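Local coordinates for protein possible glutathione S-transferase (Rhodopseudomonas palustris, PDB 3M8N) that probably catalyses the conjugation of glutathione to electrophilic compounds, as glutathione S-transferases do, at residues A[8-13]-A[31-36]; A[21-26]-A[197-202]; A[106-111]-A[173-178]. All blocks are in the same frame, centred on the assembly; numbering follows the deposited sequence.

In the fold
The chain falls into a thioredoxin-like N-terminal domain and a helical C-terminal one, and the three contacts sample both and their junction. Contact 1 lies in the N-terminal domain, joining the loop after strand 4-8 to strand 29-33. Contact 2, its centre about 15 Å from that of contact 1, sets the end of helix 13-24 against the loop after helix 183-193, so the C-terminal end of the chain returns to pack on the thioredoxin-like domain. Contacts 1 and 2 alternate along the sequence and touch where M201 packs on G13. Contact 3 lies within the helical domain, on helix 87-117, about 19 Å and 22 Å from contacts 1 and 2 between centres; its segments fall between those of contact 2.

Contact 1 of 3, residues A[8-13]-A[31-36]; sequences SMQRSG and AVEVDI
S8 and E33 pair as parallel neighbours in the beta-alpha-beta unit of the thioredoxin-like domain, where strand 4-8 gives way to the loop before helix 13-24. S8 N donates to V32 O (2.9 Å), and V34 N returns a bond to S8 O (3.0 Å); E33 CA-H also approaches S8 O. Past the strand the pairing passes to a side chain. With its CG trans to its backbone N (chi1 -175°) and a bend at chi2, the E33 carboxylate reaches forward to the turn M9-S12, where OE2 takes the Q10 N-H at 2.9 Å on its syn lone pair. Q10 CB packs beside the same carboxylate, while its NE2 bonds to W203 O. In M9, a selenomethionine, CB lies 3.4 Å from V34 O and SE presses tightly on I36 CB (3.4 Å), the M9 and I36 side chains crossing at about a right angle. V32 and V34 pack on Y7 of strand 4-8, and M9 also touches L117 of helix 87-117. S12 OG caps the start of helix 13-24 through a weak bond to S15 N, and R19 of that helix binds S8 OG, so that strand, turn and helix are held together at one corner of the sheet.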
ATOM      1  N   SER A   8       5.050 -14.681  11.906  1.00 27.14           N
ATOM      2  CA  SER A   8       5.809 -13.458  12.125  1.00 27.51           C
ATOM      3  C   SER A   8       7.293 -13.693  12.080  1.00 27.07           C
ATOM      4  O   SER A   8       7.773 -14.665  12.542  1.00 27.05           O
ATOM      5  CB  SER A   8       5.398 -12.821  13.484  1.00 27.10           C
ATOM      6  OG  SER A   8       6.181 -11.735  13.860  1.00 27.29           O
HETATM    7  N   MSE A   9       8.022 -12.774  11.506  1.00 28.55           N
HETATM    8  CA  MSE A   9       9.431 -12.759  11.689  1.00 28.92           C
HETATM    9  C   MSE A   9       9.829 -11.655  12.646  1.00 28.18           C
HETATM   10  O   MSE A   9       9.456 -10.519  12.504  1.00 27.77           O
HETATM   11  CB  MSE A   9      10.081 -12.550  10.345  1.00 30.10           C
HETATM   12  CG  MSE A   9      11.551 -12.819  10.353  1.00 35.43           C
HETATM   13 SE   MSE A   9      12.299 -12.535   8.571  1.00 49.97          SE
HETATM   14  CE  MSE A   9      13.881 -11.572   9.110  1.00 43.56           C
ATOM     15  N   GLN A  10      10.638 -12.008  13.619  1.00 29.66           N
ATOM     16  CA  GLN A  10      10.991 -11.121  14.745  1.00 30.86           C
ATOM     17  C   GLN A  10      11.683  -9.838  14.275  1.00 30.57           C
ATOM     18  O   GLN A  10      11.302  -8.757  14.655  1.00 30.38           O
ATOM     19  CB  GLN A  10      11.788 -11.923  15.804  1.00 30.70           C
ATOM     20  CG  GLN A  10      12.086 -11.232  17.121  1.00 33.64           C
ATOM     21  CD  GLN A  10      10.827 -10.892  17.933  1.00 33.61           C
ATOM     22  OE1 GLN A  10       9.859 -11.628  17.961  1.00 38.43           O
ATOM     23  NE2 GLN A  10      10.837  -9.746  18.538  1.00 34.18           N
ATOM     24  N   ARG A  11      12.623  -9.963  13.354  1.00 31.99           N
ATOM     25  CA  ARG A  11      13.428  -8.819  12.911  1.00 33.23           C
ATOM     26  C   ARG A  11      12.915  -8.232  11.604  1.00 32.36           C
ATOM     27  O   ARG A  11      13.512  -7.322  11.072  1.00 33.71           O
ATOM     28  CB  ARG A  11      14.927  -9.193  12.807  1.00 34.81           C
ATOM     29  CG  ARG A  11      15.653  -9.448  14.189  1.00 41.40           C
ATOM     30  CD  ARG A  11      17.136  -9.899  14.073  1.00 48.21           C
ATOM     31  NE  ARG A  11      17.903  -8.906  13.314  1.00 56.52           N
ATOM     32  CZ  ARG A  11      18.793  -8.048  13.822  1.00 60.58           C
ATOM     33  NH1 ARG A  11      19.084  -8.067  15.131  1.00 63.85           N
ATOM     34  NH2 ARG A  11      19.409  -7.173  13.017  1.00 59.29           N
ATOM     35  N   SER A  12      11.792  -8.724  11.101  1.00 30.17           N
ATOM     36  CA  SER A  12      11.137  -8.102   9.966  1.00 28.34           C
ATOM     37  C   SER A  12      10.311  -6.839  10.313  1.00 27.82           C
ATOM     38  O   SER A  12       9.483  -6.874  11.242  1.00 28.36           O
ATOM     39  CB  SER A  12      10.234  -9.139   9.376  1.00 28.25           C
ATOM     40  OG  SER A  12       9.353  -8.543   8.518  1.00 29.52           O
ATOM     41  N   GLY A  13      10.493  -5.736   9.579  1.00 25.42           N
ATOM     42  CA  GLY A  13       9.781  -4.505   9.861  1.00 24.57           C
ATOM     43  C   GLY A  13       8.298  -4.595   9.577  1.00 24.21           C
ATOM     44  O   GLY A  13       7.503  -4.031  10.283  1.00 24.16           O
ATOM     45  N   ALA A  31       1.770 -16.373  18.414  1.00 33.88           N
ATOM     46  CA  ALA A  31       2.778 -16.083  17.411  1.00 34.27           C
ATOM     47  C   ALA A  31       3.359 -17.386  16.958  1.00 34.51           C
ATOM     48  O   ALA A  31       3.595 -18.280  17.792  1.00 35.53           O
ATOM     49  CB  ALA A  31       3.855 -15.210  17.987  1.00 34.03           C
ATOM     50  N   VAL A  32       3.527 -17.505  15.639  1.00 33.63           N
ATOM     51  CA  VAL A  32       4.315 -18.563  15.050  1.00 32.28           C
ATOM     52  C   VAL A  32       5.490 -17.901  14.335  1.00 32.15           C
ATOM     53  O   VAL A  32       5.288 -17.089  13.459  1.00 31.42           O
ATOM     54  CB  VAL A  32       3.523 -19.433  14.068  1.00 31.95           C
ATOM     55  CG1 VAL A  32       4.345 -20.660  13.681  1.00 31.23           C
ATOM     56  CG2 VAL A  32       2.236 -19.854  14.634  1.00 31.36           C
ATOM     57  N   GLU A  33       6.709 -18.236  14.740  1.00 32.47           N
ATOM     58  CA  GLU A  33       7.901 -17.656  14.155  1.00 33.20           C
ATOM     59  C   GLU A  33       8.285 -18.286  12.809  1.00 33.84           C
ATOM     60  O   GLU A  33       8.287 -19.495  12.664  1.00 34.31           O
ATOM     61  CB  GLU A  33       9.046 -17.761  15.129  1.00 33.17           C
ATOM     62  CG  GLU A  33      10.298 -17.085  14.645  1.00 34.99           C
ATOM     63  CD  GLU A  33      10.262 -15.552  14.776  1.00 36.87           C
ATOM     64  OE1 GLU A  33       9.502 -15.011  15.626  1.00 41.95           O
ATOM     65  OE2 GLU A  33      10.998 -14.876  14.020  1.00 36.70           O
ATOM     66  N   VAL A  34       8.565 -17.446  11.813  1.00 34.87           N
ATOM     67  CA  VAL A  34       8.881 -17.875  10.457  1.00 35.14           C
ATOM     68  C   VAL A  34      10.109 -17.116  10.038  1.00 36.44           C
ATOM     69  O   VAL A  34      10.024 -15.932   9.856  1.00 37.16           O
ATOM     70  CB  VAL A  34       7.748 -17.586   9.405  1.00 35.03           C
ATOM     71  CG1 VAL A  34       8.188 -18.054   8.003  1.00 32.72           C
ATOM     72  CG2 VAL A  34       6.449 -18.280   9.756  1.00 32.66           C
ATOM     73  N   ASP A  35      11.246 -17.785   9.860  1.00 37.88           N
ATOM     74  CA  ASP A  35      12.459 -17.097   9.436  1.00 39.25           C
ATOM     75  C   ASP A  35      12.758 -17.034   7.907  1.00 39.84           C
ATOM     76  O   ASP A  35      13.336 -17.951   7.329  1.00 40.39           O
ATOM     77  CB  ASP A  35      13.665 -17.624  10.209  1.00 39.79           C
ATOM     78  CG  ASP A  35      14.886 -16.802   9.973  1.00 40.83           C
ATOM     79  OD1 ASP A  35      14.804 -15.801   9.239  1.00 42.88           O
ATOM     80  OD2 ASP A  35      15.935 -17.162  10.503  1.00 45.25           O
ATOM     81  N   ILE A  36      12.414 -15.902   7.297  1.00 39.99           N
ATOM     82  CA  ILE A  36      12.603 -15.640   5.862  1.00 40.51           C
ATOM     83  C   ILE A  36      13.987 -16.017   5.360  1.00 39.92           C
ATOM     84  O   ILE A  36      14.134 -16.582   4.277  1.00 39.66           O
ATOM     85  CB  ILE A  36      12.296 -14.139   5.543  1.00 40.33           C
ATOM     86  CG1 ILE A  36      10.791 -13.915   5.646  1.00 41.70           C
ATOM     87  CG2 ILE A  36      12.791 -13.711   4.203  1.00 39.60           C
ATOM     88  CD1 ILE A  36       9.973 -15.192   5.753  1.00 41.83           C
TER

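Contact 2 of 3, residues A[21-26]-A[197-202]; sequences ALALLD and GFITMD
L24 and G197 bring the two backbones to 5.1 Å between CA atoms, where the last turn of helix 13-24 meets an irregular loop with no hydrogen bond across. The helix closes in a Schellman motif: D26 takes a positive phi and its N bonds back to A23 O. G197 also has positive phi (85°), and without a side chain its backbone settles against A23 and L24. The A23 methyl carries most of the packing. Its CB lies 3.5 Å from G197 O and is cupped by I199, whose CG1 and CD1 both come to 3.8 Å of it and whose CG2 lies only slightly farther off. I199 can do this because CG1 stands between its own backbone N and carbonyl carbon (chi1 59°), the crowded position, which turns both branches to the methyl. L24 reaches the loop by one branch: CD2 lies 3.6 Å from G197 C and 3.7 Å from F198 N, resting against the peptide link between these two residues. The CB of F198 heads away from residues 21-26, and its ring packs farther back along the helix, on Y16 and L20. Around the contact, F198 meets the Y166 ring of helix 160-169 with planes about 85° apart, while the Y16 hydroxyl bonds to I199 O. L22 touches strand 4-8 and, with A21 and L25, helix 69-77, so helix 13-24 is sandwiched between its own domain and the loop after helix 183-193.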
ATOM      1  N   ALA A  21       0.705  -3.003  16.488  1.00 23.82           N
ATOM      2  CA  ALA A  21      -0.750  -2.833  16.505  1.00 22.14           C
ATOM      3  C   ALA A  21      -1.423  -3.762  17.503  1.00 21.44           C
ATOM      4  O   ALA A  21      -2.218  -3.308  18.276  1.00 21.40           O
ATOM      5  CB  ALA A  21      -1.337  -3.016  15.097  1.00 22.88           C
ATOM      6  N   LEU A  22      -1.077  -5.037  17.509  1.00 20.73           N
ATOM      7  CA  LEU A  22      -1.614  -5.973  18.454  1.00 22.00           C
ATOM      8  C   LEU A  22      -1.304  -5.624  19.933  1.00 23.73           C
ATOM      9  O   LEU A  22      -2.170  -5.813  20.783  1.00 24.46           O
ATOM     10  CB  LEU A  22      -1.176  -7.391  18.133  1.00 21.49           C
ATOM     11  CG  LEU A  22      -1.742  -7.944  16.803  1.00 20.96           C
ATOM     12  CD1 LEU A  22      -1.083  -9.169  16.305  1.00 16.62           C
ATOM     13  CD2 LEU A  22      -3.221  -8.185  16.931  1.00 21.45           C
ATOM     14  N   ALA A  23      -0.097  -5.116  20.222  1.00 24.36           N
ATOM     15  CA  ALA A  23       0.264  -4.645  21.555  1.00 24.67           C
ATOM     16  C   ALA A  23      -0.569  -3.444  21.881  1.00 25.50           C
ATOM     17  O   ALA A  23      -1.123  -3.396  22.957  1.00 27.10           O
ATOM     18  CB  ALA A  23       1.702  -4.288  21.632  1.00 23.17           C
ATOM     19  N   LEU A  24      -0.697  -2.497  20.948  1.00 26.71           N
ATOM     20  CA  LEU A  24      -1.412  -1.267  21.254  1.00 27.46           C
ATOM     21  C   LEU A  24      -2.894  -1.494  21.487  1.00 28.72           C
ATOM     22  O   LEU A  24      -3.478  -0.822  22.296  1.00 30.12           O
ATOM     23  CB  LEU A  24      -1.176  -0.204  20.215  1.00 26.43           C
ATOM     24  CG  LEU A  24       0.242   0.237  20.064  1.00 25.36           C
ATOM     25  CD1 LEU A  24       0.294   1.192  18.931  1.00 22.88           C
ATOM     26  CD2 LEU A  24       0.651   0.908  21.281  1.00 24.15           C
ATOM     27  N   LEU A  25      -3.470  -2.453  20.781  1.00 29.52           N
ATOM     28  CA  LEU A  25      -4.856  -2.863  20.888  1.00 30.88           C
ATOM     29  C   LEU A  25      -5.093  -3.786  22.077  1.00 32.28           C
ATOM     30  O   LEU A  25      -6.219  -4.141  22.420  1.00 33.67           O
ATOM     31  CB  LEU A  25      -5.320  -3.579  19.601  1.00 29.05           C
ATOM     32  CG  LEU A  25      -5.393  -2.638  18.427  1.00 27.90           C
ATOM     33  CD1 LEU A  25      -5.806  -3.395  17.184  1.00 27.39           C
ATOM     34  CD2 LEU A  25      -6.310  -1.535  18.744  1.00 25.57           C
ATOM     35  N   ASP A  26      -4.004  -4.165  22.710  1.00 33.88           N
ATOM     36  CA  ASP A  26      -4.006  -5.130  23.730  1.00 34.05           C
ATOM     37  C   ASP A  26      -4.712  -6.388  23.241  1.00 33.92           C
ATOM     38  O   ASP A  26      -5.465  -6.989  23.967  1.00 35.09           O
ATOM     39  CB  ASP A  26      -4.647  -4.543  24.980  1.00 34.61           C
ATOM     40  CG  ASP A  26      -4.474  -5.436  26.181  1.00 36.99           C
ATOM     41  OD1 ASP A  26      -3.472  -6.199  26.214  1.00 40.97           O
ATOM     42  OD2 ASP A  26      -5.360  -5.379  27.076  1.00 42.72           O
ATOM     43  N   GLY A 197       1.424   1.035  25.961  1.00 29.12           N
ATOM     44  CA  GLY A 197       1.428  -0.257  25.340  1.00 28.00           C
ATOM     45  C   GLY A 197       2.387  -0.409  24.205  1.00 28.16           C
ATOM     46  O   GLY A 197       2.362  -1.425  23.553  1.00 30.00           O
ATOM     47  N   PHE A 198       3.242   0.576  23.966  1.00 27.77           N
ATOM     48  CA  PHE A 198       4.193   0.515  22.913  1.00 27.20           C
ATOM     49  C   PHE A 198       5.147  -0.612  23.226  1.00 28.36           C
ATOM     50  O   PHE A 198       5.450  -0.856  24.400  1.00 28.17           O
ATOM     51  CB  PHE A 198       4.930   1.840  22.765  1.00 25.90           C
ATOM     52  CG  PHE A 198       6.063   1.803  21.752  1.00 26.01           C
ATOM     53  CD1 PHE A 198       5.843   2.088  20.411  1.00 23.81           C
ATOM     54  CD2 PHE A 198       7.335   1.444  22.122  1.00 26.02           C
ATOM     55  CE1 PHE A 198       6.881   2.040  19.487  1.00 22.65           C
ATOM     56  CE2 PHE A 198       8.349   1.413  21.201  1.00 24.45           C
ATOM     57  CZ  PHE A 198       8.118   1.721  19.874  1.00 21.51           C
ATOM     58  N   ILE A 199       5.566  -1.335  22.169  1.00 28.98           N
ATOM     59  CA  ILE A 199       6.635  -2.359  22.212  1.00 28.06           C
ATOM     60  C   ILE A 199       7.686  -2.106  21.150  1.00 29.13           C
ATOM     61  O   ILE A 199       7.419  -1.527  20.114  1.00 29.96           O
ATOM     62  CB  ILE A 199       6.125  -3.754  22.104  1.00 27.51           C
ATOM     63  CG1 ILE A 199       5.342  -3.945  20.791  1.00 25.82           C
ATOM     64  CG2 ILE A 199       5.307  -4.078  23.347  1.00 27.57           C
ATOM     65  CD1 ILE A 199       5.157  -5.348  20.343  1.00 21.41           C
ATOM     66  N   THR A 200       8.913  -2.520  21.430  1.00 30.25           N
ATOM     67  CA  THR A 200       9.979  -2.328  20.488  1.00 30.61           C
ATOM     68  C   THR A 200      10.009  -3.537  19.574  1.00 31.23           C
ATOM     69  O   THR A 200       9.345  -4.510  19.839  1.00 30.61           O
ATOM     70  CB  THR A 200      11.305  -2.245  21.183  1.00 29.76           C
ATOM     71  OG1 THR A 200      11.543  -3.484  21.826  1.00 29.27           O
ATOM     72  CG2 THR A 200      11.308  -1.132  22.188  1.00 29.28           C
HETATM   73  N   MSE A 201      10.807  -3.474  18.514  1.00 32.31           N
HETATM   74  CA  MSE A 201      10.958  -4.583  17.617  1.00 33.29           C
HETATM   75  C   MSE A 201      11.615  -5.822  18.224  1.00 34.70           C
HETATM   76  O   MSE A 201      11.425  -6.915  17.728  1.00 35.31           O
HETATM   77  CB  MSE A 201      11.651  -4.093  16.375  1.00 33.06           C
HETATM   78  CG  MSE A 201      11.924  -5.159  15.372  1.00 36.72           C
HETATM   79 SE   MSE A 201      12.718  -4.357  13.820  1.00 45.21          SE
HETATM   80  CE  MSE A 201      11.312  -4.183  12.648  1.00 34.05           C
ATOM     81  N   ASP A 202      12.349  -5.693  19.325  1.00 36.25           N
ATOM     82  CA  ASP A 202      12.943  -6.872  19.916  1.00 38.40           C
ATOM     83  C   ASP A 202      12.155  -7.537  21.044  1.00 38.74           C
ATOM     84  O   ASP A 202      12.470  -8.638  21.450  1.00 39.12           O
ATOM     85  CB  ASP A 202      14.425  -6.664  20.253  1.00 40.27           C
ATOM     86  CG  ASP A 202      14.688  -5.399  21.006  1.00 44.65           C
ATOM     87  OD1 ASP A 202      13.830  -4.499  21.033  1.00 50.31           O
ATOM     88  OD2 ASP A 202      15.775  -5.290  21.590  1.00 51.37           O
TER

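Contact 3 of 3, residues A[106-111]-A[173-178]; sequences PNIGSA and DQCDFD
I108 and A111 on helix 87-117 receive C175 and F177 from the loop after helix 160-169, in a buried apolar contact of the helical domain. I108 divides its branches between the two partners. CG1 extends to F177: it lies 3.8 Å from CZ and 4.3 Å from the ring centroid, an off-centre CH-pi contact 29° off the normal, with CD1 carried on over the same ring. CG2, the other branch, turns to C175 and stands 4.3 Å from SG. F177 holds its CG anti to the carbonyl carbon (chi1 -70°), which sends the ring toward I108 and A111. A111, one turn on from I108, offers its methyl to both loop residues. CB touches F177 CE2 (3.9 Å) at the edge of the ring, in its plane, and C175 SG at 3.8 Å. The ring is therefore met both over a face and at an edge, which restricts how it can tilt against the helix. C175 places SG between its own backbone N and carbonyl carbon (chi1 73°), an orientation that directs the sulfur at the helix. Between C175 and F177, D176 has a positive phi, so that the loop turns while its carboxylate makes a salt bridge with R122. F177 is also packed edge-to-face with Y137 of helix 129-146. C175 touches C116 as well, and a disulfide between these two has been seen in another structure of this protein. The sulfur thus sits in a mostly apolar setting next to its potential partner, with I108 O 3.9 Å from C175 SG; across the two segments the contact is apolar packing alone, with no hydrogen bond and, here, no disulfide.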
ATOM      1  N   PRO A 106      10.064   0.121  -0.263  1.00 31.70           N
ATOM      2  CA  PRO A 106      11.046  -0.145  -1.306  1.00 32.32           C
ATOM      3  C   PRO A 106      12.433   0.518  -1.154  1.00 32.31           C
ATOM      4  O   PRO A 106      13.359   0.152  -1.859  1.00 33.68           O
ATOM      5  CB  PRO A 106      10.370   0.399  -2.556  1.00 31.51           C
ATOM      6  CG  PRO A 106       8.962   0.567  -2.164  1.00 31.39           C
ATOM      7  CD  PRO A 106       9.001   0.977  -0.793  1.00 31.06           C
ATOM      8  N   ASN A 107      12.569   1.454  -0.246  1.00 31.25           N
ATOM      9  CA  ASN A 107      13.770   2.199  -0.128  1.00 31.36           C
ATOM     10  C   ASN A 107      14.352   2.072   1.240  1.00 30.54           C
ATOM     11  O   ASN A 107      15.452   1.545   1.408  1.00 30.89           O
ATOM     12  CB  ASN A 107      13.457   3.647  -0.443  1.00 31.87           C
ATOM     13  CG  ASN A 107      13.022   3.838  -1.863  1.00 32.27           C
ATOM     14  OD1 ASN A 107      11.945   4.353  -2.126  1.00 34.58           O
ATOM     15  ND2 ASN A 107      13.850   3.428  -2.787  1.00 32.49           N
ATOM     16  N   ILE A 108      13.614   2.527   2.243  1.00 30.34           N
ATOM     17  CA  ILE A 108      14.117   2.364   3.603  1.00 29.49           C
ATOM     18  C   ILE A 108      14.037   0.944   4.030  1.00 28.90           C
ATOM     19  O   ILE A 108      14.909   0.447   4.732  1.00 29.22           O
ATOM     20  CB  ILE A 108      13.407   3.267   4.629  1.00 29.77           C
ATOM     21  CG1 ILE A 108      13.528   4.743   4.217  1.00 29.02           C
ATOM     22  CG2 ILE A 108      13.905   2.958   6.048  1.00 29.62           C
ATOM     23  CD1 ILE A 108      13.279   5.724   5.324  1.00 31.05           C
ATOM     24  N   GLY A 109      12.998   0.263   3.585  1.00 28.69           N
ATOM     25  CA  GLY A 109      12.879  -1.164   3.885  1.00 28.86           C
ATOM     26  C   GLY A 109      13.917  -2.069   3.250  1.00 28.77           C
ATOM     27  O   GLY A 109      14.408  -2.995   3.901  1.00 28.69           O
ATOM     28  N   SER A 110      14.222  -1.836   1.967  1.00 29.17           N
ATOM     29  CA  SER A 110      15.303  -2.572   1.307  1.00 29.84           C
ATOM     30  C   SER A 110      16.661  -2.269   1.933  1.00 29.51           C
ATOM     31  O   SER A 110      17.435  -3.161   2.164  1.00 29.80           O
ATOM     32  CB  SER A 110      15.361  -2.320  -0.202  1.00 30.02           C
ATOM     33  OG  SER A 110      14.120  -2.138  -0.881  1.00 31.82           O
ATOM     34  N   ALA A 111      16.923  -0.991   2.202  1.00 30.40           N
ATOM     35  CA  ALA A 111      18.101  -0.548   2.963  1.00 30.73           C
ATOM     36  C   ALA A 111      18.243  -1.330   4.263  1.00 31.18           C
ATOM     37  O   ALA A 111      19.263  -1.955   4.512  1.00 31.10           O
ATOM     38  CB  ALA A 111      18.033   1.011   3.229  1.00 30.98           C
ATOM     39  N   ASP A 173      17.887   5.542  10.660  1.00 38.91           N
ATOM     40  CA  ASP A 173      19.222   5.921  11.172  1.00 41.25           C
ATOM     41  C   ASP A 173      20.163   4.731  11.468  1.00 41.60           C
ATOM     42  O   ASP A 173      21.359   4.921  11.610  1.00 42.21           O
ATOM     43  CB  ASP A 173      19.129   6.895  12.392  1.00 42.64           C
ATOM     44  CG  ASP A 173      18.626   6.207  13.709  1.00 47.18           C
ATOM     45  OD1 ASP A 173      17.630   6.673  14.301  1.00 53.32           O
ATOM     46  OD2 ASP A 173      19.208   5.208  14.186  1.00 53.21           O
ATOM     47  N   GLN A 174      19.639   3.515  11.555  1.00 41.70           N
ATOM     48  CA  GLN A 174      20.490   2.361  11.727  1.00 42.13           C
ATOM     49  C   GLN A 174      20.899   1.837  10.379  1.00 42.23           C
ATOM     50  O   GLN A 174      21.724   0.951  10.290  1.00 43.01           O
ATOM     51  CB  GLN A 174      19.823   1.248  12.536  1.00 41.75           C
ATOM     52  CG  GLN A 174      19.775   1.526  14.003  1.00 45.09           C
ATOM     53  CD  GLN A 174      18.601   0.852  14.660  1.00 50.93           C
ATOM     54  OE1 GLN A 174      18.436  -0.364  14.520  1.00 53.15           O
ATOM     55  NE2 GLN A 174      17.745   1.634  15.363  1.00 50.36           N
ATOM     56  N   CYS A 175      20.362   2.380   9.312  1.00 41.99           N
ATOM     57  CA  CYS A 175      20.640   1.772   8.047  1.00 42.11           C
ATOM     58  C   CYS A 175      21.100   2.775   7.005  1.00 40.84           C
ATOM     59  O   CYS A 175      20.753   2.649   5.846  1.00 40.34           O
ATOM     60  CB  CYS A 175      19.442   0.888   7.596  1.00 43.45           C
ATOM     61  SG  CYS A 175      17.874   1.714   7.008  1.00 47.67           S
ATOM     62  N   ASP A 176      21.866   3.775   7.448  1.00 39.79           N
ATOM     63  CA  ASP A 176      22.601   4.695   6.590  1.00 38.92           C
ATOM     64  C   ASP A 176      21.857   5.962   6.315  1.00 38.02           C
ATOM     65  O   ASP A 176      22.257   6.727   5.453  1.00 38.16           O
ATOM     66  CB  ASP A 176      22.932   4.075   5.234  1.00 39.81           C
ATOM     67  CG  ASP A 176      24.188   3.197   5.247  1.00 41.78           C
ATOM     68  OD1 ASP A 176      24.675   2.752   6.307  1.00 42.64           O
ATOM     69  OD2 ASP A 176      24.695   2.947   4.131  1.00 48.68           O
ATOM     70  N   PHE A 177      20.745   6.174   7.007  1.00 36.60           N
ATOM     71  CA  PHE A 177      20.066   7.440   6.913  1.00 34.90           C
ATOM     72  C   PHE A 177      20.467   8.263   8.144  1.00 35.18           C
ATOM     73  O   PHE A 177      20.710   7.746   9.213  1.00 34.35           O
ATOM     74  CB  PHE A 177      18.551   7.245   6.850  1.00 33.92           C
ATOM     75  CG  PHE A 177      18.055   6.655   5.578  1.00 30.30           C
ATOM     76  CD1 PHE A 177      17.586   7.451   4.569  1.00 27.83           C
ATOM     77  CD2 PHE A 177      18.016   5.312   5.404  1.00 25.89           C
ATOM     78  CE1 PHE A 177      17.146   6.904   3.395  1.00 26.87           C
ATOM     79  CE2 PHE A 177      17.561   4.752   4.213  1.00 22.30           C
ATOM     80  CZ  PHE A 177      17.131   5.544   3.235  1.00 25.11           C
ATOM     81  N   ASP A 178      20.520   9.562   7.977  1.00 36.24           N
ATOM     82  CA  ASP A 178      20.914  10.441   9.052  1.00 38.10           C
ATOM     83  C   ASP A 178      19.706  11.287   9.253  1.00 37.34           C
ATOM     84  O   ASP A 178      19.299  12.032   8.361  1.00 36.83           O
ATOM     85  CB  ASP A 178      22.190  11.247   8.659  1.00 39.31           C
ATOM     86  CG  ASP A 178      22.504  12.462   9.583  1.00 43.70           C
ATOM     87  OD1 ASP A 178      22.002  12.560  10.736  1.00 48.69           O
ATOM     88  OD2 ASP A 178      23.304  13.326   9.127  1.00 47.63           O
TER